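Local coordinates for protein glycogen synthase (Cyanobacterium sp. CLg1, PDB 6GNF) that is a bacterial glycogen or starch synthase of the two-domain GT-B glycosyltransferase type, holding adenosine-5'-diphosphate and a glycan in this model, at residues Ala62-Gln67 against Val108-Thr113; Val336-Glu341 against His418-Gly423. One frame throughout, in Å; residues are numbered along the deposited sequence.

Contact 1 of 2, residues Ala62-Gln67 against Val108-Thr113; sequences APRFDQ and VYLSKT. With SO4 (sulfate ion), chain G.
Pro63 lies over one face of the Tyr109 ring, its CB 3.8 Å from the ring centroid and 14° off the ring normal, a CH-pi contact. It joins parallel strand 57-63, in the Rossmann-like N-terminal domain of a GT-B fold, to the short helix 107-110 that follows the neighbouring strand 99-105. Val108 CG2 sits against the opposite face of the tyrosine, while helix 132-144 takes up its far end, where OH hydrogen-bonds to Arg135 O. Phe65 turns its ring edge to the backbone, CD1 coming 3.5 Å from Tyr109 O near the ring plane. An inverse gamma turn centred on Arg64 bends the chain past Leu110. CD1 of Leu110 fits against backbone there, 3.6 Å from Phe65 O and 3.7 Å from Asp66 CA, and the Gln67 and Leu110 side chains cross at about a right angle. With CG anti to the backbone N (chi1 -173°) and the chain extended as far as NE, Arg64 carries its guanidinium past Leu110 CD2 to a sulfate ion, probably picked up from the crystallisation medium. Asp105 forms a salt bridge with Arg64 NH1, and Arg90 also binds the sulfate. Arg64 NH2 reaches sulfate O4, whereas O2 accepts a nearly straight bond from Arg64 NH1 (3.1 Å, 175°) and a weak, more bent one from Gln67 NE2 (2.9 Å).

Contact 2 of 2, residues Val336-Glu341 against His418-Gly423; sequences VALQKE and HFITAG
Leu338 is directed toward the other helix, its two methyls parted over the turn from Phe419 to Gly423. CD2 rests 3.7 Å from Phe419 O and 3.8 Å from Gly423 C; CD1 turns instead to Ile420, meeting CG1 at 3.7 Å as the two side chains cross obliquely. A chi1 of 179° sets CG of Leu338 opposite its amide nitrogen and carries the fork across the gap between the helices. Phe419 comes the other way: its ring reaches back to helix 327-341 beside Leu338, with CE2 4.1 Å from Ala337 CB and the Glu341 CB a little farther from CD2. No hydrogen bond crosses the interface; besides carbon, Leu338 meets the carbonyl oxygen of Phe419. The two segments are helices packed on the parallel sheet of the C-terminal Rossmann-like domain of a GT-B fold, their axes 9.0 Å apart at closest approach and crossing at -135°. Leu338 CA and Gly423 CA are 5.7 Å apart, the closest CA pair between the segments, at a residue without a side chain. Beneath the pair, strand 352-356 supplies Leu352 to Leu338 and Ile356 to Ile420, and the latter also touches Val383 and Leu385 of strand 381-385. At the exposed margin, the Glu341 carboxylate makes a long, weak ion pair with Lys415.

In the fold
Contacts 1 and 2 sit in different domains of the GT-B fold, with centres 35 Å apart and nearest atoms about 20 Å apart, so neither touches the other. Contact 1 joins a strand end and the turn after it to a short helix; it is partly buried, with an apolar ring contact at one end and a charged, sulfate-binding margin at the other. Contact 2 pairs two helices, is mostly buried and largely apolar, with Glu341, exposed, as the one charged residue that touches. Contact 1 binds sulfate directly but stands off the glycan, the Phe65 side chain about 10 Å from a glucose unit; in contact 2 that of Ile420 is about 8 Å from adenosine-5'-diphosphate.

Contact 1 of 2, residues Ala62-Gln67 against Val108-Thr113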
# COMPACT_ATOMS: atom_id res chain seq x y z
N ALA A 62 15.34 3.79 2.86
CA ALA A 62 14.73 3.66 1.54
C ALA A 62 15.63 4.30 0.51
O ALA A 62 16.55 5.04 0.86
CB ALA A 62 13.38 4.34 1.54
N PRO A 63 15.37 4.05 -0.78
CA PRO A 63 16.23 4.65 -1.81
C PRO A 63 16.06 6.15 -1.92
O PRO A 63 14.97 6.67 -1.69
CB PRO A 63 15.75 3.97 -3.10
CG PRO A 63 15.10 2.70 -2.65
CD PRO A 63 14.45 3.04 -1.35
N ARG A 64 17.13 6.85 -2.27
CA ARG A 64 17.06 8.28 -2.53
C ARG A 64 16.68 8.51 -4.00
O ARG A 64 17.53 8.66 -4.87
CB ARG A 64 18.41 8.94 -2.21
CG ARG A 64 18.42 10.46 -2.27
CD ARG A 64 19.79 10.96 -1.88
NE ARG A 64 19.89 12.41 -1.93
CZ ARG A 64 20.66 13.12 -2.75
NH1 ARG A 64 21.44 12.55 -3.65
NH2 ARG A 64 20.63 14.44 -2.66
N PHE A 65 15.38 8.53 -4.26
CA PHE A 65 14.86 8.68 -5.62
C PHE A 65 14.94 10.11 -6.09
O PHE A 65 15.01 10.36 -7.29
CB PHE A 65 13.42 8.19 -5.71
CG PHE A 65 13.28 6.70 -5.58
CD1 PHE A 65 13.89 5.85 -6.50
CD2 PHE A 65 12.52 6.14 -4.57
CE1 PHE A 65 13.76 4.47 -6.38
CE2 PHE A 65 12.38 4.77 -4.45
CZ PHE A 65 13.00 3.93 -5.36
N ASP A 66 14.92 11.05 -5.15
CA ASP A 66 15.08 12.47 -5.45
C ASP A 66 16.01 13.14 -4.46
O ASP A 66 16.36 12.56 -3.43
CB ASP A 66 13.71 13.18 -5.41
CG ASP A 66 12.83 12.79 -6.58
OD1 ASP A 66 12.94 13.49 -7.61
OD2 ASP A 66 12.10 11.78 -6.51
N GLN A 67 16.43 14.35 -4.78
CA GLN A 67 17.31 15.10 -3.91
C GLN A 67 16.49 15.81 -2.84
O GLN A 67 16.28 17.01 -2.94
CB GLN A 67 18.13 16.09 -4.73
CG GLN A 67 18.99 15.40 -5.77
CD GLN A 67 19.93 16.34 -6.48
OE1 GLN A 67 19.50 17.33 -7.05
NE2 GLN A 67 21.22 16.03 -6.44
N VAL A 108 21.61 4.53 -9.83
CA VAL A 108 20.49 3.74 -10.33
C VAL A 108 19.17 4.09 -9.66
O VAL A 108 18.14 3.65 -10.14
CB VAL A 108 20.71 2.21 -10.20
CG1 VAL A 108 22.02 1.80 -10.85
CG2 VAL A 108 20.67 1.75 -8.75
N TYR A 109 19.21 4.81 -8.53
CA TYR A 109 17.98 5.28 -7.90
C TYR A 109 17.64 6.70 -8.34
O TYR A 109 16.48 6.97 -8.64
CB TYR A 109 18.09 5.26 -6.38
CG TYR A 109 18.37 3.92 -5.77
CD1 TYR A 109 17.63 2.79 -6.13
CD2 TYR A 109 19.36 3.76 -4.81
CE1 TYR A 109 17.89 1.56 -5.57
CE2 TYR A 109 19.62 2.54 -4.24
CZ TYR A 109 18.88 1.44 -4.62
OH TYR A 109 19.15 0.22 -4.07
N LEU A 110 18.63 7.58 -8.37
CA LEU A 110 18.37 9.00 -8.58
C LEU A 110 18.07 9.32 -10.03
O LEU A 110 17.08 9.99 -10.33
CB LEU A 110 19.57 9.82 -8.12
CG LEU A 110 19.37 11.33 -8.01
CD1 LEU A 110 18.37 11.66 -6.93
CD2 LEU A 110 20.70 12.02 -7.74
N SER A 111 18.93 8.84 -10.91
CA SER A 111 18.95 9.26 -12.31
C SER A 111 18.06 8.42 -13.26
O SER A 111 18.24 8.49 -14.49
CB SER A 111 20.40 9.27 -12.81
OG SER A 111 20.94 7.96 -12.77
N LYS A 112 17.11 7.66 -12.71
CA LYS A 112 16.14 6.93 -13.55
C LYS A 112 15.23 7.90 -14.32
O LYS A 112 14.93 7.70 -15.50
CB LYS A 112 15.29 5.98 -12.70
CG LYS A 112 16.04 4.75 -12.22
CD LYS A 112 16.47 3.86 -13.39
CE LYS A 112 16.93 2.49 -12.92
NZ LYS A 112 17.24 1.59 -14.06
N THR A 113 14.82 8.98 -13.65
CA THR A 113 14.00 10.02 -14.26
C THR A 113 14.26 11.35 -13.54
O THR A 113 14.52 11.37 -12.33
CB THR A 113 12.50 9.64 -14.22
OG1 THR A 113 11.72 10.64 -14.88
CG2 THR A 113 12.00 9.46 -12.78
S SO4 G . 24.07 15.31 -4.76
O1 SO4 G . 25.40 14.84 -4.28
O2 SO4 G . 23.30 14.23 -5.42
O3 SO4 G . 24.30 16.39 -5.74
O4 SO4 G . 23.29 15.84 -3.61

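Contact 2 of 2, residues Val336-Glu341 against His418-Gly423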
# COMPACT_ATOMS: atom_id res chain seq x y z
N VAL A 336 -21.95 20.33 -2.24
CA VAL A 336 -22.25 21.27 -3.32
C VAL A 336 -20.99 21.72 -4.06
O VAL A 336 -21.02 21.92 -5.28
CB VAL A 336 -23.07 22.47 -2.77
CG1 VAL A 336 -23.03 23.67 -3.70
CG2 VAL A 336 -24.48 22.03 -2.42
N ALA A 337 -19.88 21.89 -3.34
CA ALA A 337 -18.60 22.25 -3.96
C ALA A 337 -18.07 21.15 -4.88
O ALA A 337 -17.60 21.43 -5.98
CB ALA A 337 -17.57 22.58 -2.88
N LEU A 338 -18.15 19.90 -4.41
CA LEU A 338 -17.75 18.75 -5.22
C LEU A 338 -18.61 18.65 -6.47
O LEU A 338 -18.10 18.48 -7.58
CB LEU A 338 -17.89 17.46 -4.40
CG LEU A 338 -17.55 16.13 -5.07
CD1 LEU A 338 -16.10 16.11 -5.55
CD2 LEU A 338 -17.82 14.98 -4.11
N GLN A 339 -19.92 18.76 -6.29
CA GLN A 339 -20.86 18.70 -7.40
C GLN A 339 -20.51 19.71 -8.48
O GLN A 339 -20.44 19.36 -9.66
CB GLN A 339 -22.30 18.91 -6.90
CG GLN A 339 -22.83 17.70 -6.14
CD GLN A 339 -24.21 17.91 -5.57
OE1 GLN A 339 -24.60 19.03 -5.24
NE2 GLN A 339 -24.97 16.83 -5.44
N LYS A 340 -20.34 20.97 -8.08
CA LYS A 340 -19.96 22.02 -9.02
C LYS A 340 -18.60 21.76 -9.66
O LYS A 340 -18.44 21.94 -10.86
CB LYS A 340 -19.95 23.39 -8.35
CG LYS A 340 -19.29 24.47 -9.20
CD LYS A 340 -19.80 25.86 -8.88
CE LYS A 340 -19.30 26.85 -9.91
NZ LYS A 340 -17.81 26.92 -9.93
N GLU A 341 -17.63 21.35 -8.86
CA GLU A 341 -16.29 21.08 -9.39
C GLU A 341 -16.31 20.02 -10.50
O GLU A 341 -15.52 20.07 -11.43
CB GLU A 341 -15.35 20.63 -8.26
CG GLU A 341 -13.87 20.63 -8.61
CD GLU A 341 -13.25 22.01 -8.64
OE1 GLU A 341 -13.98 23.03 -8.66
OE2 GLU A 341 -12.01 22.07 -8.64
N HIS A 418 -9.44 15.21 -1.74
CA HIS A 418 -9.96 15.82 -0.53
C HIS A 418 -11.41 16.26 -0.73
O HIS A 418 -12.27 15.99 0.12
CB HIS A 418 -9.08 17.00 -0.10
CG HIS A 418 -7.85 16.58 0.65
ND1 HIS A 418 -7.85 16.40 2.01
CD2 HIS A 418 -6.60 16.29 0.23
CE1 HIS A 418 -6.65 16.01 2.40
NE2 HIS A 418 -5.87 15.94 1.34
N PHE A 419 -11.69 16.91 -1.85
CA PHE A 419 -13.06 17.29 -2.20
C PHE A 419 -14.02 16.09 -2.20
O PHE A 419 -15.17 16.21 -1.78
CB PHE A 419 -13.11 17.97 -3.57
CG PHE A 419 -12.93 19.46 -3.54
CD1 PHE A 419 -11.78 20.02 -2.99
CD2 PHE A 419 -13.88 20.30 -4.10
CE1 PHE A 419 -11.61 21.40 -2.98
CE2 PHE A 419 -13.71 21.68 -4.09
CZ PHE A 419 -12.57 22.22 -3.53
N ILE A 420 -13.55 14.95 -2.71
CA ILE A 420 -14.39 13.75 -2.82
C ILE A 420 -14.65 13.14 -1.45
O ILE A 420 -15.79 12.80 -1.12
CB ILE A 420 -13.77 12.70 -3.77
CG1 ILE A 420 -13.88 13.18 -5.22
CG2 ILE A 420 -14.46 11.35 -3.63
CD1 ILE A 420 -12.89 12.52 -6.15
N THR A 421 -13.59 13.01 -0.66
CA THR A 421 -13.69 12.43 0.68
C THR A 421 -14.65 13.20 1.57
O THR A 421 -15.39 12.58 2.33
CB THR A 421 -12.32 12.38 1.36
OG1 THR A 421 -11.39 11.74 0.48
CG2 THR A 421 -12.38 11.62 2.67
N ALA A 422 -14.61 14.53 1.50
CA ALA A 422 -15.46 15.38 2.31
C ALA A 422 -16.85 15.51 1.72
O ALA A 422 -17.86 15.42 2.43
CB ALA A 422 -14.82 16.75 2.47
N GLY A 423 -16.93 15.67 0.40
CA GLY A 423 -18.19 15.99 -0.27
C GLY A 423 -19.10 14.81 -0.50
O GLY A 423 -20.33 14.96 -0.47